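Local coordinates for TagI restriction endonuclease (Thermocrispum agreste, PDB 6GHS), which probably recognises modified cytosine (5-methyl- or 5-hydroxymethylcytosine) in DNA through an SRA domain and cuts the DNA with an HNH nuclease domain, at residues Tyr3-Gly8 with Ala42-Asp47; Lys129-Trp134 with Gln148-Lys153. All blocks are in the same frame, centred on the assembly; numbering follows the deposited sequence.

Interaction 1 (Tyr3-Gly8 with Ala42-Asp47); sequences YKRTFG and AKQGAD
D47 receives Y3 and R5 on its carboxylate, one at each oxygen. The Y3 hydroxyl is modelled against OD2, at a separation too short to be taken literally; OD2 lies in the plane of the phenol ring at its edge, and the Y3 and D47 side chains arrive from opposite directions. R5 comes in at about a right angle to D47, its guanidinium turned 85° from the carboxylate plane, and still forms a salt bridge, NH1 to OD1 of D47 at 2.9 Å, on the syn side but 28° out of the carboxylate plane. A bend at chi3 (-57°) in an otherwise extended R5 chain swings the guanidinium so that NE reaches Q44 OE1 at 2.7 Å while NH1 turns to D47. Both acceptors lie near the guanidinium plane, so the two bonds together fix its rotation, although for the Q44 amide the donor sits above the carbonyl plane. Y3 CE2 lies over the rim of one guanidinium face. F7 crosses D47 at about a right angle, with CD1 3.8 Å from D47 CB and its ring edge against G45 C and A46 O, where strand 45-51 begins. A water bridges G8 N and D47 O. R105 makes a second salt bridge to OD2, and S39 bonds to OD1. With two arginines and the S39 hydroxyl around it, this buried carboxylate is probably kept ionised, tying the N-terminal loop to the start of strand 45-51 through polar bonds.

Interaction 2 (Lys129-Trp134 with Gln148-Lys153); sequences KVVAHW and QFQLVK
W134, Q148 and Q150 have the most surface buried where strands 122-137 and 145-153 pair as an antiparallel hairpin. W134 takes chi1 58°, with CG between its backbone N and carbonyl carbon, which lays the indole back across the neighbouring strand. Q148 CB then rests 3.1 Å above one indole face, offset toward the rim, and the extended Q148 chain carries its amide round to the pyrrole side: W134 NE1 donates to Q148 OE1 at 2.9 Å, with an N-H...O angle of 146° and the planes 74° apart. The benzo end reaches on to Q150, whose CB meets the ring edge 3.9 Å from W134 CZ3. The two backbones bond as well, W134 N giving to Q148 O at 3.0 Å and Q148 N to W134 O at 2.7 Å. Farther along, V131 N donates to Q150 O at 2.9 Å, while the Q150 amide end bonds E64 of strand 64-68. On the face carrying V130, H133, F149 and L151, contacts across the strands are mostly apolar, V130 CG2 lying 4.1 Å from L151 CD2, whereas the H133 imidazole turns away to bond Q98 of helix 89-100 and D220. Q148 OE1 also accepts from K236 of the second subunit, whose H237 meets the W134 ring edge-to-face. A single glutamine oxygen thus accepts from both an indole N-H and a lysine of the partner chain, tying the hairpin's cross-strand pair to the dimer contact.

Overall arrangement
Both interactions lie within the SRA domain and reach the same mixed beta-sheet, with centres about 17 Å apart and nearest atoms about 6 Å apart, so they do not touch. Each is partly buried. Interaction 1 joins a loop without regular structure to the start of strand 45-51, and depends on charged and hydroxyl groups gathered on one buried acid. Interaction 2 pairs two long strands inside the beta-sheet, chiefly through backbone hydrogen bonds, with mainly apolar packing on one face and an indole-amide bond on the other. Helix 89-100 touches both, through A46 in the first and V130, H133 and F149 in the second. Only interaction 2 is reached by the second subunit.

Interaction 1 (Tyr3-Gly8 with Ala42-Asp47)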
ATOM      1  N   TYR A   3       0.831  22.194 -24.415  1.00 73.77           N
ATOM      2  CA  TYR A   3       1.207  21.413 -23.230  1.00 66.17           C
ATOM      3  C   TYR A   3       0.564  20.023 -23.246  1.00 62.54           C
ATOM      4  O   TYR A   3      -0.620  19.882 -23.536  1.00 55.70           O
ATOM      5  CB  TYR A   3       0.786  22.139 -21.958  1.00 63.49           C
ATOM      6  CG  TYR A   3       1.246  21.467 -20.690  1.00 60.20           C
ATOM      7  CD1 TYR A   3       2.570  21.554 -20.292  1.00 59.69           C
ATOM      8  CD2 TYR A   3       0.360  20.750 -19.879  1.00 57.65           C
ATOM      9  CE1 TYR A   3       3.012  20.939 -19.128  1.00 60.50           C
ATOM     10  CE2 TYR A   3       0.794  20.133 -18.706  1.00 57.28           C
ATOM     11  CZ  TYR A   3       2.124  20.238 -18.331  1.00 57.64           C
ATOM     12  OH  TYR A   3       2.608  19.655 -17.185  1.00 51.74           O
ATOM     13  N   LYS A   4       1.374  19.018 -22.921  1.00 64.44           N
ATOM     14  CA  LYS A   4       0.951  17.623 -22.790  1.00 66.12           C
ATOM     15  C   LYS A   4       1.155  17.238 -21.306  1.00 59.34           C
ATOM     16  O   LYS A   4       2.278  17.294 -20.795  1.00 51.50           O
ATOM     17  CB  LYS A   4       1.790  16.760 -23.752  1.00 73.45           C
ATOM     18  CG  LYS A   4       1.713  15.235 -23.608  1.00 82.64           C
ATOM     19  CD  LYS A   4       0.496  14.593 -24.283  1.00 89.31           C
ATOM     20  CE  LYS A   4       0.744  13.118 -24.634  1.00 92.13           C
ATOM     21  NZ  LYS A   4       1.243  12.290 -23.492  1.00 92.26           N
ATOM     22  N   ARG A   5       0.063  16.877 -20.621  1.00 54.95           N
ATOM     23  CA  ARG A   5       0.111  16.550 -19.190  1.00 50.87           C
ATOM     24  C   ARG A   5       0.751  15.196 -18.993  1.00 46.71           C
ATOM     25  O   ARG A   5       0.282  14.191 -19.522  1.00 43.36           O
ATOM     26  CB  ARG A   5      -1.281  16.553 -18.548  1.00 51.09           C
ATOM     27  CG  ARG A   5      -1.207  16.678 -17.034  1.00 49.55           C
ATOM     28  CD  ARG A   5      -2.554  16.883 -16.369  1.00 48.51           C
ATOM     29  NE  ARG A   5      -3.255  18.060 -16.885  1.00 47.76           N
ATOM     30  CZ  ARG A   5      -2.954  19.327 -16.602  1.00 48.46           C
ATOM     31  NH1 ARG A   5      -1.940  19.633 -15.799  1.00 49.44           N
ATOM     32  NH2 ARG A   5      -3.675  20.311 -17.138  1.00 48.60           N
ATOM     33  N   THR A   6       1.824  15.175 -18.221  1.00 46.32           N
ATOM     34  CA  THR A   6       2.685  14.012 -18.187  1.00 47.67           C
ATOM     35  C   THR A   6       3.257  13.827 -16.804  1.00 45.29           C
ATOM     36  O   THR A   6       3.781  14.763 -16.211  1.00 41.59           O
ATOM     37  CB  THR A   6       3.778  14.117 -19.271  1.00 49.33           C
ATOM     38  OG1 THR A   6       3.172  13.880 -20.549  1.00 51.61           O
ATOM     39  CG2 THR A   6       4.900  13.093 -19.066  1.00 50.00           C
ATOM     40  N   PHE A   7       3.146  12.598 -16.313  1.00 44.27           N
ATOM     41  CA  PHE A   7       3.492  12.278 -14.957  1.00 44.89           C
ATOM     42  C   PHE A   7       4.868  11.662 -14.935  1.00 45.43           C
ATOM     43  O   PHE A   7       5.180  10.797 -15.751  1.00 44.18           O
ATOM     44  CB  PHE A   7       2.474  11.301 -14.377  1.00 46.09           C
ATOM     45  CG  PHE A   7       1.065  11.809 -14.424  1.00 45.03           C
ATOM     46  CD1 PHE A   7       0.575  12.617 -13.407  1.00 43.61           C
ATOM     47  CD2 PHE A   7       0.235  11.496 -15.502  1.00 44.04           C
ATOM     48  CE1 PHE A   7      -0.721  13.094 -13.458  1.00 43.55           C
ATOM     49  CE2 PHE A   7      -1.065  11.972 -15.559  1.00 43.40           C
ATOM     50  CZ  PHE A   7      -1.540  12.770 -14.533  1.00 43.55           C
ATOM     51  N   GLY A   8       5.672  12.110 -13.979  1.00 47.52           N
ATOM     52  CA  GLY A   8       7.022  11.622 -13.787  1.00 50.11           C
ATOM     53  C   GLY A   8       8.011  12.690 -14.184  1.00 54.31           C
ATOM     54  O   GLY A   8       7.648  13.858 -14.368  1.00 54.49           O
ATOM     55  N   ALA A  42      -9.431  17.223 -12.840  1.00 44.30           N
ATOM     56  CA  ALA A  42     -10.161  16.180 -12.110  1.00 46.28           C
ATOM     57  C   ALA A  42     -10.148  14.820 -12.801  1.00 48.21           C
ATOM     58  O   ALA A  42     -10.096  13.792 -12.135  1.00 46.63           O
ATOM     59  CB  ALA A  42     -11.600  16.615 -11.882  1.00 47.08           C
ATOM     60  N   LYS A  43     -10.210  14.835 -14.132  1.00 54.74           N
ATOM     61  CA  LYS A  43     -10.266  13.618 -14.951  1.00 61.11           C
ATOM     62  C   LYS A  43      -8.930  12.891 -14.952  1.00 58.42           C
ATOM     63  O   LYS A  43      -8.885  11.702 -14.644  1.00 62.37           O
ATOM     64  CB  LYS A  43     -10.689  13.924 -16.405  1.00 71.18           C
ATOM     65  CG  LYS A  43     -12.178  14.229 -16.602  1.00 85.47           C
ATOM     66  CD  LYS A  43     -12.599  15.628 -16.124  1.00 97.76           C
ATOM     67  CE  LYS A  43     -14.111  15.855 -16.243  1.00104.50           C
ATOM     68  NZ  LYS A  43     -14.589  17.057 -15.490  1.00105.54           N
ATOM     69  N   GLN A  44      -7.847  13.620 -15.238  1.00 54.67           N
ATOM     70  CA  GLN A  44      -6.540  13.006 -15.558  1.00 50.12           C
ATOM     71  C   GLN A  44      -5.520  12.946 -14.417  1.00 44.90           C
ATOM     72  O   GLN A  44      -4.607  12.121 -14.476  1.00 44.20           O
ATOM     73  CB  GLN A  44      -5.911  13.612 -16.833  1.00 51.23           C
ATOM     74  CG  GLN A  44      -6.073  15.116 -17.069  1.00 52.32           C
ATOM     75  CD  GLN A  44      -5.426  15.594 -18.373  1.00 53.10           C
ATOM     76  OE1 GLN A  44      -5.026  16.744 -18.487  1.00 56.48           O
ATOM     77  NE2 GLN A  44      -5.322  14.712 -19.352  1.00 53.86           N
ATOM     78  N   GLY A  45      -5.692  13.773 -13.386  1.00 40.35           N
ATOM     79  CA  GLY A  45      -4.775  13.837 -12.243  1.00 38.83           C
ATOM     80  C   GLY A  45      -3.953  15.107 -12.305  1.00 37.89           C
ATOM     81  O   GLY A  45      -4.042  15.852 -13.271  1.00 39.99           O
ATOM     82  N   ALA A  46      -3.152  15.357 -11.277  1.00 37.27           N
ATOM     83  CA  ALA A  46      -2.264  16.529 -11.228  1.00 37.24           C
ATOM     84  C   ALA A  46      -0.824  16.088 -11.413  1.00 37.02           C
ATOM     85  O   ALA A  46      -0.341  15.234 -10.673  1.00 37.81           O
ATOM     86  CB  ALA A  46      -2.409  17.258  -9.902  1.00 37.60           C
ATOM     87  N   ASP A  47      -0.143  16.681 -12.390  1.00 37.31           N
ATOM     88  CA  ASP A  47       1.244  16.327 -12.705  1.00 37.27           C
ATOM     89  C   ASP A  47       2.276  17.250 -12.065  1.00 35.39           C
ATOM     90  O   ASP A  47       3.436  16.861 -11.952  1.00 36.17           O
ATOM     91  CB  ASP A  47       1.469  16.249 -14.216  1.00 39.30           C
ATOM     92  CG  ASP A  47       1.168  17.551 -14.929  1.00 41.46           C
ATOM     93  OD1 ASP A  47       0.206  18.236 -14.525  1.00 42.20           O
ATOM     94  OD2 ASP A  47       1.863  17.863 -15.918  1.00 44.18           O
TER
HETATM   95  O   HOH W   1       4.193  14.285 -12.340  1.00 25.81           O

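Interaction 2 (Lys129-Trp134 with Gln148-Lys153)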
ATOM      1  N   LYS A 129       4.845  12.114  -3.736  1.00 43.71           N
ATOM      2  CA  LYS A 129       3.664  11.260  -3.737  1.00 45.41           C
ATOM      3  C   LYS A 129       2.649  11.990  -2.886  1.00 43.82           C
ATOM      4  O   LYS A 129       3.010  12.558  -1.863  1.00 44.26           O
ATOM      5  CB  LYS A 129       4.032   9.924  -3.101  1.00 50.73           C
ATOM      6  CG  LYS A 129       2.936   8.873  -2.965  1.00 57.47           C
ATOM      7  CD  LYS A 129       3.443   7.725  -2.074  1.00 63.99           C
ATOM      8  CE  LYS A 129       2.441   6.592  -1.873  1.00 67.30           C
ATOM      9  NZ  LYS A 129       2.238   5.800  -3.119  1.00 70.42           N
ATOM     10  N   VAL A 130       1.392  12.015  -3.313  1.00 42.37           N
ATOM     11  CA  VAL A 130       0.320  12.606  -2.506  1.00 40.89           C
ATOM     12  C   VAL A 130      -0.228  11.467  -1.650  1.00 40.04           C
ATOM     13  O   VAL A 130      -0.567  10.400  -2.174  1.00 40.41           O
ATOM     14  CB  VAL A 130      -0.804  13.207  -3.370  1.00 40.78           C
ATOM     15  CG1 VAL A 130      -1.804  13.952  -2.495  1.00 40.42           C
ATOM     16  CG2 VAL A 130      -0.220  14.131  -4.432  1.00 40.82           C
ATOM     17  N   VAL A 131      -0.309  11.690  -0.344  1.00 37.51           N
ATOM     18  CA  VAL A 131      -0.643  10.627   0.601  1.00 36.46           C
ATOM     19  C   VAL A 131      -2.038  10.782   1.209  1.00 36.18           C
ATOM     20  O   VAL A 131      -2.766   9.796   1.333  1.00 36.15           O
ATOM     21  CB  VAL A 131       0.435  10.525   1.693  1.00 35.78           C
ATOM     22  CG1 VAL A 131      -0.006   9.596   2.825  1.00 37.16           C
ATOM     23  CG2 VAL A 131       1.744  10.044   1.076  1.00 34.64           C
ATOM     24  N   ALA A 132      -2.401  11.997   1.603  1.00 36.76           N
ATOM     25  CA  ALA A 132      -3.726  12.245   2.167  1.00 37.98           C
ATOM     26  C   ALA A 132      -4.193  13.636   1.843  1.00 37.16           C
ATOM     27  O   ALA A 132      -3.393  14.471   1.427  1.00 37.53           O
ATOM     28  CB  ALA A 132      -3.696  12.058   3.673  1.00 40.44           C
ATOM     29  N   HIS A 133      -5.488  13.876   2.039  1.00 36.17           N
ATOM     30  CA  HIS A 133      -6.056  15.214   1.902  1.00 36.09           C
ATOM     31  C   HIS A 133      -7.161  15.472   2.913  1.00 36.82           C
ATOM     32  O   HIS A 133      -7.795  14.552   3.397  1.00 40.57           O
ATOM     33  CB  HIS A 133      -6.598  15.415   0.499  1.00 34.60           C
ATOM     34  CG  HIS A 133      -7.800  14.583   0.206  1.00 34.42           C
ATOM     35  ND1 HIS A 133      -7.723  13.382  -0.462  1.00 35.42           N
ATOM     36  CD2 HIS A 133      -9.107  14.765   0.507  1.00 34.23           C
ATOM     37  CE1 HIS A 133      -8.936  12.866  -0.574  1.00 35.45           C
ATOM     38  NE2 HIS A 133      -9.794  13.688   0.003  1.00 35.10           N
ATOM     39  N   TRP A 134      -7.394  16.737   3.215  1.00 37.23           N
ATOM     40  CA  TRP A 134      -8.417  17.116   4.179  1.00 38.44           C
ATOM     41  C   TRP A 134      -8.812  18.559   3.970  1.00 39.01           C
ATOM     42  O   TRP A 134      -8.243  19.250   3.124  1.00 38.19           O
ATOM     43  CB  TRP A 134      -7.883  16.945   5.602  1.00 39.38           C
ATOM     44  CG  TRP A 134      -6.656  17.741   5.826  1.00 40.40           C
ATOM     45  CD1 TRP A 134      -6.574  19.030   6.271  1.00 40.16           C
ATOM     46  CD2 TRP A 134      -5.319  17.318   5.571  1.00 41.50           C
ATOM     47  NE1 TRP A 134      -5.262  19.429   6.324  1.00 39.65           N
ATOM     48  CE2 TRP A 134      -4.472  18.397   5.901  1.00 40.19           C
ATOM     49  CE3 TRP A 134      -4.753  16.125   5.102  1.00 41.70           C
ATOM     50  CZ2 TRP A 134      -3.092  18.322   5.776  1.00 41.16           C
ATOM     51  CZ3 TRP A 134      -3.378  16.049   4.976  1.00 42.44           C
ATOM     52  CH2 TRP A 134      -2.560  17.144   5.311  1.00 42.18           C
ATOM     53  N   GLN A 148      -6.405  20.799   1.810  1.00 32.20           N
ATOM     54  CA  GLN A 148      -4.969  20.592   2.031  1.00 32.54           C
ATOM     55  C   GLN A 148      -4.504  19.184   1.695  1.00 33.15           C
ATOM     56  O   GLN A 148      -5.266  18.231   1.767  1.00 34.38           O
ATOM     57  CB  GLN A 148      -4.598  20.921   3.472  1.00 32.57           C
ATOM     58  CG  GLN A 148      -4.228  22.374   3.683  1.00 33.10           C
ATOM     59  CD  GLN A 148      -3.815  22.676   5.110  1.00 33.53           C
ATOM     60  OE1 GLN A 148      -4.382  22.144   6.071  1.00 33.68           O
ATOM     61  NE2 GLN A 148      -2.821  23.542   5.259  1.00 34.31           N
ATOM     62  N   PHE A 149      -3.237  19.071   1.331  1.00 33.25           N
ATOM     63  CA  PHE A 149      -2.663  17.817   0.876  1.00 33.56           C
ATOM     64  C   PHE A 149      -1.370  17.556   1.634  1.00 35.05           C
ATOM     65  O   PHE A 149      -0.679  18.489   2.029  1.00 32.34           O
ATOM     66  CB  PHE A 149      -2.409  17.871  -0.639  1.00 32.37           C
ATOM     67  CG  PHE A 149      -3.638  18.199  -1.440  1.00 31.71           C
ATOM     68  CD1 PHE A 149      -4.012  19.516  -1.648  1.00 30.89           C
ATOM     69  CD2 PHE A 149      -4.442  17.184  -1.962  1.00 31.18           C
ATOM     70  CE1 PHE A 149      -5.156  19.813  -2.370  1.00 30.83           C
ATOM     71  CE2 PHE A 149      -5.590  17.477  -2.681  1.00 30.01           C
ATOM     72  CZ  PHE A 149      -5.943  18.791  -2.890  1.00 30.21           C
ATOM     73  N   GLN A 150      -1.071  16.278   1.845  1.00 38.53           N
ATOM     74  CA  GLN A 150       0.212  15.854   2.370  1.00 42.12           C
ATOM     75  C   GLN A 150       1.033  15.201   1.251  1.00 43.06           C
ATOM     76  O   GLN A 150       0.590  14.217   0.645  1.00 42.78           O
ATOM     77  CB  GLN A 150      -0.004  14.873   3.505  1.00 45.51           C
ATOM     78  CG  GLN A 150       1.245  14.622   4.333  1.00 48.24           C
ATOM     79  CD  GLN A 150       1.037  13.549   5.376  1.00 50.62           C
ATOM     80  OE1 GLN A 150       0.233  12.633   5.191  1.00 52.85           O
ATOM     81  NE2 GLN A 150       1.763  13.654   6.481  1.00 53.49           N
ATOM     82  N   LEU A 151       2.218  15.759   0.974  1.00 44.38           N
ATOM     83  CA  LEU A 151       3.119  15.225  -0.063  1.00 44.93           C
ATOM     84  C   LEU A 151       4.433  14.737   0.548  1.00 44.83           C
ATOM     85  O   LEU A 151       4.994  15.396   1.413  1.00 42.58           O
ATOM     86  CB  LEU A 151       3.388  16.261  -1.159  1.00 44.41           C
ATOM     87  CG  LEU A 151       2.172  16.584  -2.037  1.00 43.88           C
ATOM     88  CD1 LEU A 151       1.311  17.662  -1.407  1.00 44.50           C
ATOM     89  CD2 LEU A 151       2.577  17.021  -3.432  1.00 44.25           C
ATOM     90  N   VAL A 152       4.894  13.572   0.090  1.00 47.58           N
ATOM     91  CA  VAL A 152       6.087  12.888   0.613  1.00 49.21           C
ATOM     92  C   VAL A 152       7.022  12.604  -0.551  1.00 49.91           C
ATOM     93  O   VAL A 152       6.578  12.130  -1.602  1.00 50.16           O
ATOM     94  CB  VAL A 152       5.733  11.531   1.264  1.00 50.07           C
ATOM     95  CG1 VAL A 152       6.999  10.773   1.672  1.00 53.06           C
ATOM     96  CG2 VAL A 152       4.823  11.731   2.466  1.00 49.99           C
ATOM     97  N   LYS A 153       8.314  12.848  -0.363  1.00 49.75           N
ATOM     98  CA  LYS A 153       9.245  12.651  -1.454  1.00 51.19           C
ATOM     99  C   LYS A 153       9.403  11.182  -1.803  1.00 50.48           C
ATOM    100  O   LYS A 153       9.639  10.342  -0.942  1.00 48.46           O
ATOM    101  CB  LYS A 153      10.611  13.247  -1.171  1.00 52.95           C
ATOM    102  CG  LYS A 153      11.528  13.114  -2.379  1.00 54.82           C
ATOM    103  CD  LYS A 153      12.564  14.203  -2.408  1.00 57.18           C
ATOM    104  CE  LYS A 153      13.341  14.150  -3.702  1.00 59.76           C
ATOM    105  NZ  LYS A 153      14.317  15.267  -3.669  1.00 63.42           N
TER